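Long-range contacts in fibronectin type III domain-containing protein (Simiduia agarivorans, PDB 6P2K), which is probably a glycoside hydrolase of family 74, cleaving polysaccharide chains with a module built from seven-bladed beta-propellers: residues Y404-H409 against D447-I453; P460-A466 against R478-L484. All coordinates share one frame; numbering follows the deposited sequence.

Interaction 1: residues Y404-H409 against D447-I453; sequences YDVAVH and DVQAVDI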
loop_
_atom_site.group_PDB
_atom_site.type_symbol
_atom_site.label_atom_id
_atom_site.label_comp_id
_atom_site.label_asym_id
_atom_site.label_seq_id
_atom_site.Cartn_x
_atom_site.Cartn_y
_atom_site.Cartn_z
ATOM N N TYR B 404 -36.740 10.997 2.162
ATOM C CA TYR B 404 -37.142 11.245 0.779
ATOM C C TYR B 404 -37.173 9.969 -0.058
ATOM O O TYR B 404 -38.078 9.786 -0.880
ATOM C CB TYR B 404 -36.175 12.214 0.094
ATOM C CG TYR B 404 -36.090 13.637 0.608
ATOM C CD1 TYR B 404 -37.037 14.589 0.250
ATOM C CD2 TYR B 404 -35.014 14.045 1.389
ATOM C CE1 TYR B 404 -36.936 15.899 0.690
ATOM C CE2 TYR B 404 -34.903 15.353 1.831
ATOM C CZ TYR B 404 -35.863 16.273 1.479
ATOM O OH TYR B 404 -35.746 17.569 1.917
ATOM N N ASP B 405 -36.167 9.109 0.097
ATOM C CA ASP B 405 -35.885 8.051 -0.865
ATOM C C ASP B 405 -35.077 6.972 -0.156
ATOM O O ASP B 405 -34.514 7.203 0.920
ATOM C CB ASP B 405 -35.131 8.607 -2.090
ATOM C CG ASP B 405 -35.357 7.782 -3.360
ATOM O OD1 ASP B 405 -35.825 6.629 -3.224
ATOM O OD2 ASP B 405 -35.099 8.296 -4.488
ATOM N N VAL B 406 -35.036 5.785 -0.763
ATOM C CA VAL B 406 -34.297 4.650 -0.223
ATOM C C VAL B 406 -33.665 3.889 -1.378
ATOM O O VAL B 406 -34.192 3.866 -2.493
ATOM C CB VAL B 406 -35.203 3.718 0.621
ATOM C CG1 VAL B 406 -36.310 3.113 -0.239
ATOM C CG2 VAL B 406 -34.390 2.624 1.312
ATOM N N ALA B 407 -32.510 3.281 -1.113
ATOM C CA ALA B 407 -31.865 2.382 -2.058
ATOM C C ALA B 407 -31.210 1.248 -1.283
ATOM O O ALA B 407 -30.726 1.442 -0.165
ATOM C CB ALA B 407 -30.825 3.108 -2.921
ATOM N N VAL B 408 -31.201 0.060 -1.883
ATOM C CA VAL B 408 -30.720 -1.152 -1.229
ATOM C C VAL B 408 -29.793 -1.899 -2.178
ATOM O O VAL B 408 -30.091 -2.036 -3.368
ATOM C CB VAL B 408 -31.886 -2.067 -0.797
ATOM C CG1 VAL B 408 -31.361 -3.377 -0.229
ATOM C CG2 VAL B 408 -32.778 -1.370 0.218
ATOM N N HIS B 409 -28.670 -2.389 -1.651
ATOM C CA HIS B 409 -27.879 -3.387 -2.368
ATOM C C HIS B 409 -27.277 -4.348 -1.355
ATOM O O HIS B 409 -26.421 -3.950 -0.563
ATOM C CB HIS B 409 -26.788 -2.748 -3.221
ATOM C CG HIS B 409 -26.152 -3.708 -4.174
ATOM N ND1 HIS B 409 -25.133 -4.557 -3.800
ATOM C CD2 HIS B 409 -26.429 -3.996 -5.468
ATOM C CE1 HIS B 409 -24.791 -5.308 -4.833
ATOM N NE2 HIS B 409 -25.564 -4.989 -5.856
ATOM N N ASP B 447 -29.132 17.151 3.384
ATOM C CA ASP B 447 -30.354 16.980 2.603
ATOM C C ASP B 447 -30.064 16.083 1.409
ATOM O O ASP B 447 -29.208 16.409 0.583
ATOM C CB ASP B 447 -30.905 18.333 2.143
ATOM C CG ASP B 447 -32.327 18.240 1.628
ATOM O OD1 ASP B 447 -32.503 18.007 0.412
ATOM O OD2 ASP B 447 -33.266 18.398 2.438
ATOM N N VAL B 448 -30.779 14.959 1.317
ATOM C CA VAL B 448 -30.512 13.920 0.317
ATOM C C VAL B 448 -31.856 13.501 -0.279
ATOM O O VAL B 448 -32.517 12.582 0.218
ATOM C CB VAL B 448 -29.768 12.718 0.907
ATOM C CG1 VAL B 448 -29.501 11.675 -0.170
ATOM C CG2 VAL B 448 -28.461 13.165 1.552
ATOM N N GLN B 449 -32.253 14.148 -1.376
ATOM C CA GLN B 449 -33.588 13.968 -1.936
ATOM C C GLN B 449 -33.709 12.781 -2.888
ATOM O O GLN B 449 -34.833 12.418 -3.249
ATOM C CB GLN B 449 -34.032 15.250 -2.653
ATOM C CG GLN B 449 -34.306 16.407 -1.695
ATOM C CD GLN B 449 -34.752 17.686 -2.389
ATOM O OE1 GLN B 449 -35.409 17.652 -3.429
ATOM N NE2 GLN B 449 -34.400 18.826 -1.804
ATOM N N ALA B 450 -32.602 12.161 -3.296
ATOM C CA ALA B 450 -32.676 11.046 -4.230
ATOM C C ALA B 450 -31.451 10.157 -4.071
ATOM O O ALA B 450 -30.332 10.654 -3.933
ATOM C CB ALA B 450 -32.785 11.542 -5.679
ATOM N N VAL B 451 -31.677 8.840 -4.093
ATOM C CA VAL B 451 -30.613 7.842 -4.068
ATOM C C VAL B 451 -30.962 6.731 -5.051
ATOM O O VAL B 451 -32.132 6.506 -5.372
ATOM C CB VAL B 451 -30.388 7.252 -2.653
ATOM C CG1 VAL B 451 -29.788 8.298 -1.720
ATOM C CG2 VAL B 451 -31.691 6.708 -2.080
ATOM N N ASP B 452 -29.930 6.031 -5.525
ATOM C CA ASP B 452 -30.093 4.883 -6.412
ATOM C C ASP B 452 -28.784 4.102 -6.426
ATOM O O ASP B 452 -27.779 4.530 -5.854
ATOM C CB ASP B 452 -30.499 5.316 -7.828
ATOM C CG ASP B 452 -31.385 4.289 -8.526
ATOM O OD1 ASP B 452 -31.398 3.113 -8.096
ATOM O OD2 ASP B 452 -32.069 4.658 -9.509
ATOM N N ILE B 453 -28.807 2.940 -7.078
ATOM C CA ILE B 453 -27.635 2.076 -7.201
ATOM C C ILE B 453 -27.272 1.966 -8.675
ATOM O O ILE B 453 -28.093 1.529 -9.490
ATOM C CB ILE B 453 -27.875 0.680 -6.602
ATOM C CG1 ILE B 453 -28.466 0.781 -5.193
ATOM C CG2 ILE B 453 -26.575 -0.122 -6.589
ATOM C CD1 ILE B 453 -27.521 1.369 -4.160
#

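Interaction 2: residues P460-A466 against R478-L484; sequences PTVVAQA and RLWAKRL. With PE3 (3,6,9,12,15,18,21,24,27,30,33,36,39-tridecaoxahentetracontane-1,41-diol), chain V.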
loop_
_atom_site.group_PDB
_atom_site.type_symbol
_atom_site.label_atom_id
_atom_site.label_comp_id
_atom_site.label_asym_id
_atom_site.label_seq_id
_atom_site.Cartn_x
_atom_site.Cartn_y
_atom_site.Cartn_z
ATOM N N PRO B 460 -21.109 -2.311 -7.833
ATOM C CA PRO B 460 -22.313 -1.534 -7.514
ATOM C C PRO B 460 -21.944 -0.250 -6.790
ATOM O O PRO B 460 -21.080 -0.236 -5.912
ATOM C CB PRO B 460 -23.123 -2.481 -6.621
ATOM C CG PRO B 460 -22.121 -3.442 -6.063
ATOM C CD PRO B 460 -21.062 -3.596 -7.116
ATOM N N THR B 461 -22.605 0.838 -7.174
ATOM C CA THR B 461 -22.200 2.173 -6.757
ATOM C C THR B 461 -23.431 2.995 -6.415
ATOM O O THR B 461 -24.292 3.215 -7.275
ATOM C CB THR B 461 -21.390 2.859 -7.862
ATOM O OG1 THR B 461 -20.259 2.046 -8.195
ATOM C CG2 THR B 461 -20.915 4.234 -7.413
ATOM N N VAL B 462 -23.508 3.452 -5.163
ATOM C CA VAL B 462 -24.573 4.357 -4.756
ATOM C C VAL B 462 -24.398 5.687 -5.474
ATOM O O VAL B 462 -23.280 6.198 -5.598
ATOM C CB VAL B 462 -24.551 4.559 -3.229
ATOM C CG1 VAL B 462 -25.903 5.061 -2.732
ATOM C CG2 VAL B 462 -24.135 3.278 -2.521
ATOM N N VAL B 463 -25.502 6.249 -5.961
ATOM C CA VAL B 463 -25.536 7.613 -6.474
ATOM C C VAL B 463 -26.559 8.392 -5.659
ATOM O O VAL B 463 -27.592 7.843 -5.259
ATOM C CB VAL B 463 -25.874 7.673 -7.979
ATOM C CG1 VAL B 463 -24.825 6.936 -8.782
ATOM C CG2 VAL B 463 -27.265 7.099 -8.255
ATOM N N ALA B 464 -26.266 9.664 -5.397
ATOM C CA ALA B 464 -27.124 10.450 -4.524
ATOM C C ALA B 464 -27.085 11.921 -4.905
ATOM O O ALA B 464 -26.036 12.457 -5.272
ATOM C CB ALA B 464 -26.714 10.289 -3.053
ATOM N N GLN B 465 -28.249 12.558 -4.826
ATOM C CA GLN B 465 -28.327 14.006 -4.717
ATOM C C GLN B 465 -28.120 14.363 -3.249
ATOM O O GLN B 465 -28.912 13.953 -2.394
ATOM C CB GLN B 465 -29.679 14.499 -5.235
ATOM C CG GLN B 465 -30.210 15.776 -4.592
ATOM C CD GLN B 465 -29.340 16.985 -4.883
ATOM O OE1 GLN B 465 -28.706 17.069 -5.936
ATOM N NE2 GLN B 465 -29.309 17.930 -3.950
ATOM N N ALA B 466 -27.040 15.081 -2.944
ATOM C CA ALA B 466 -26.677 15.353 -1.556
ATOM C C ALA B 466 -26.092 16.749 -1.443
ATOM O O ALA B 466 -25.153 17.091 -2.167
ATOM C CB ALA B 466 -25.673 14.320 -1.031
ATOM N N ARG B 478 -25.986 18.406 -6.305
ATOM C CA ARG B 478 -24.669 17.780 -6.315
ATOM C C ARG B 478 -24.847 16.281 -6.493
ATOM O O ARG B 478 -25.678 15.669 -5.815
ATOM C CB ARG B 478 -23.894 18.034 -5.018
ATOM C CG ARG B 478 -23.661 19.474 -4.637
ATOM C CD ARG B 478 -22.915 19.505 -3.311
ATOM N NE ARG B 478 -22.645 20.854 -2.826
ATOM C CZ ARG B 478 -21.461 21.452 -2.914
ATOM N NH1 ARG B 478 -20.437 20.826 -3.480
ATOM N NH2 ARG B 478 -21.300 22.679 -2.437
ATOM N N LEU B 479 -24.055 15.689 -7.381
ATOM C CA LEU B 479 -24.094 14.255 -7.628
ATOM C C LEU B 479 -22.918 13.596 -6.912
ATOM O O LEU B 479 -21.757 13.891 -7.215
ATOM C CB LEU B 479 -24.048 13.967 -9.128
ATOM C CG LEU B 479 -24.113 12.502 -9.555
ATOM C CD1 LEU B 479 -25.499 11.925 -9.287
ATOM C CD2 LEU B 479 -23.744 12.378 -11.020
ATOM N N TRP B 480 -23.219 12.719 -5.956
ATOM C CA TRP B 480 -22.209 11.979 -5.216
ATOM C C TRP B 480 -22.309 10.493 -5.538
ATOM O O TRP B 480 -23.378 9.987 -5.895
ATOM C CB TRP B 480 -22.353 12.191 -3.704
ATOM C CG TRP B 480 -22.127 13.609 -3.264
ATOM C CD1 TRP B 480 -22.983 14.663 -3.418
ATOM C CD2 TRP B 480 -20.972 14.124 -2.588
ATOM N NE1 TRP B 480 -22.428 15.804 -2.886
ATOM C CE2 TRP B 480 -21.196 15.499 -2.370
ATOM C CE3 TRP B 480 -19.770 13.556 -2.148
ATOM C CZ2 TRP B 480 -20.264 16.314 -1.730
ATOM C CZ3 TRP B 480 -18.843 14.366 -1.514
ATOM C CH2 TRP B 480 -19.095 15.732 -1.313
ATOM N N ALA B 481 -21.181 9.798 -5.403
ATOM C CA ALA B 481 -21.095 8.383 -5.741
ATOM C C ALA B 481 -20.268 7.651 -4.696
ATOM O O ALA B 481 -19.197 8.128 -4.307
ATOM C CB ALA B 481 -20.475 8.189 -7.129
ATOM N N LYS B 482 -20.759 6.494 -4.248
ATOM C CA LYS B 482 -20.028 5.642 -3.312
ATOM C C LYS B 482 -19.918 4.246 -3.910
ATOM O O LYS B 482 -20.920 3.531 -4.018
ATOM C CB LYS B 482 -20.704 5.581 -1.941
ATOM C CG LYS B 482 -20.213 4.401 -1.092
ATOM C CD LYS B 482 -20.815 4.395 0.301
ATOM C CE LYS B 482 -20.193 5.477 1.174
ATOM N NZ LYS B 482 -20.734 5.454 2.567
ATOM N N ARG B 483 -18.704 3.860 -4.291
ATOM C CA ARG B 483 -18.474 2.509 -4.779
ATOM C C ARG B 483 -18.547 1.527 -3.618
ATOM O O ARG B 483 -17.865 1.697 -2.603
ATOM C CB ARG B 483 -17.119 2.424 -5.476
ATOM C CG ARG B 483 -17.101 3.079 -6.845
ATOM C CD ARG B 483 -15.679 3.330 -7.322
ATOM N NE ARG B 483 -15.094 4.511 -6.690
ATOM C CZ ARG B 483 -14.029 5.155 -7.156
ATOM N NH1 ARG B 483 -13.434 4.732 -8.266
ATOM N NH2 ARG B 483 -13.563 6.222 -6.516
ATOM N N LEU B 484 -19.391 0.507 -3.760
ATOM C CA LEU B 484 -19.586 -0.487 -2.705
ATOM C C LEU B 484 -18.562 -1.612 -2.867
ATOM O O LEU B 484 -18.886 -2.768 -3.150
ATOM C CB LEU B 484 -21.018 -1.006 -2.725
ATOM C CG LEU B 484 -22.086 0.061 -2.464
ATOM C CD1 LEU B 484 -23.484 -0.489 -2.723
ATOM C CD2 LEU B 484 -21.971 0.599 -1.043
HETATM O O43 PE3 V . -22.654 -5.021 -10.020
HETATM C C42 PE3 V . -23.880 -4.651 -10.654
HETATM C C41 PE3 V . -24.629 -3.637 -9.788
HETATM O O40 PE3 V . -25.848 -3.310 -10.467
HETATM C C39 PE3 V . -26.626 -2.375 -9.710
HETATM C C38 PE3 V . -27.901 -2.067 -10.483
HETATM O O37 PE3 V . -28.656 -3.276 -10.687
#

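Interaction 1: residues Y404-H409 against D447-I453
Tyr-404 reaches across to Asp-447 and Gln-449 and meets each in a different way. Its hydroxyl gives a hydrogen bond of 2.7 Å from OH to Asp-447 OD2, which lies at the edge of the ring, near its plane, and takes the bond on the syn side of a carboxylate turned 68° from the ring. Over one face lies Gln-449, whose CG sits 3.5 Å from the centroid of the Tyr-404 ring in a CH-pi contact. The same glutamine sends NE2 to Asp-447 OD1, so the two carboxylate oxygens are gripped by separate donors and the three side chains form a closed set, joined by two hydrogen bonds and the CH-pi contact. A phenylalanine in place of Tyr-404 would probably keep the CH-pi contact but leave Asp-447 OD2 without its hydroxyl partner. Farther along, Asp-405 has CG anti to the backbone N (chi1 -154°), which turns OD2 toward the facing strand; there Val-451 N makes a weak hydrogen bond to it, at 3.5 Å. That oxygen is also a zinc ligand, Asp-513 supplying another, while Val-406 N binds Asp-405 OD1. Beyond the acid the contact becomes apolar. Ala-407 CB lies between Val-451 CG2, at 3.8 Å, and Ile-453 CD1, and at the far end Ile-453 CG2 approaches His-409 CD2, whose ring hydrogen-bonds to His-487 through ND1. The strands run at 36° in separate sheets, both first in their sheet order: packing between the inner strands of adjacent blades, typical of a beta-propeller, with a zinc site built into it.

Interaction 2: residues P460-A466 against R478-L484
Val-462 and Lys-482 exchange backbone hydrogen bonds, and so do Ala-464 and Trp-480; the straightest, from Trp-480 N to Ala-464 O at 2.9 Å, has an N-H...O angle of 174°. Leu-484 N to Pro-460 O, at 2.8 Å, continues the ladder past the end of strand 478-483. Side chains close both ends. Val-462 CG2 meets Leu-484 CD2 at 3.7 Å, and Ala-466 CB touches Trp-480 CD1 at 3.6 Å, beside a weak bond from the indole NE1 to Ala-466 O. Gln-465 bends at chi2 (65°), which brings OE1 back to Arg-478 N at 3.1 Å; its NE2 is held by Asn-476 O, so both amide ends are used. On the face carrying Thr-461, the CG of Arg-483 runs alongside OG1, itself bonded to Val-459 O. The charged ends are positioned from farther out: Arg-478 by Glu-495, Lys-482 by Glu-424 and Arg-483 by Asp-547, all in salt bridges. Pro-460 CD lies 3.6 Å from O43 of the polyether PE3. The chemistry is thus that of an antiparallel hairpin whose backbone bonds set the register, while its long cationic side chains tie the pair to acidic groups beyond it.

From the N terminus, the chain first lays down strand 403-409, turns through the rest of its three-stranded sheet, and returns as strand 447-456, where interaction 1 closes a loop of 37 residues. It then turns straight into strand 459-467, and interaction 2 closes a shorter loop of 11 residues with strand 478-483. The two contacts follow in series, neither nested nor crossed. Their centres lie about 9 Å apart, because strands 447-456 and 459-467 are neighbours in one sheet, joined by probable hydrogen bonds such as Asp-452 O to Val-463 N. Interaction 1 therefore ties two blades together, while interaction 2 builds the second of them outward.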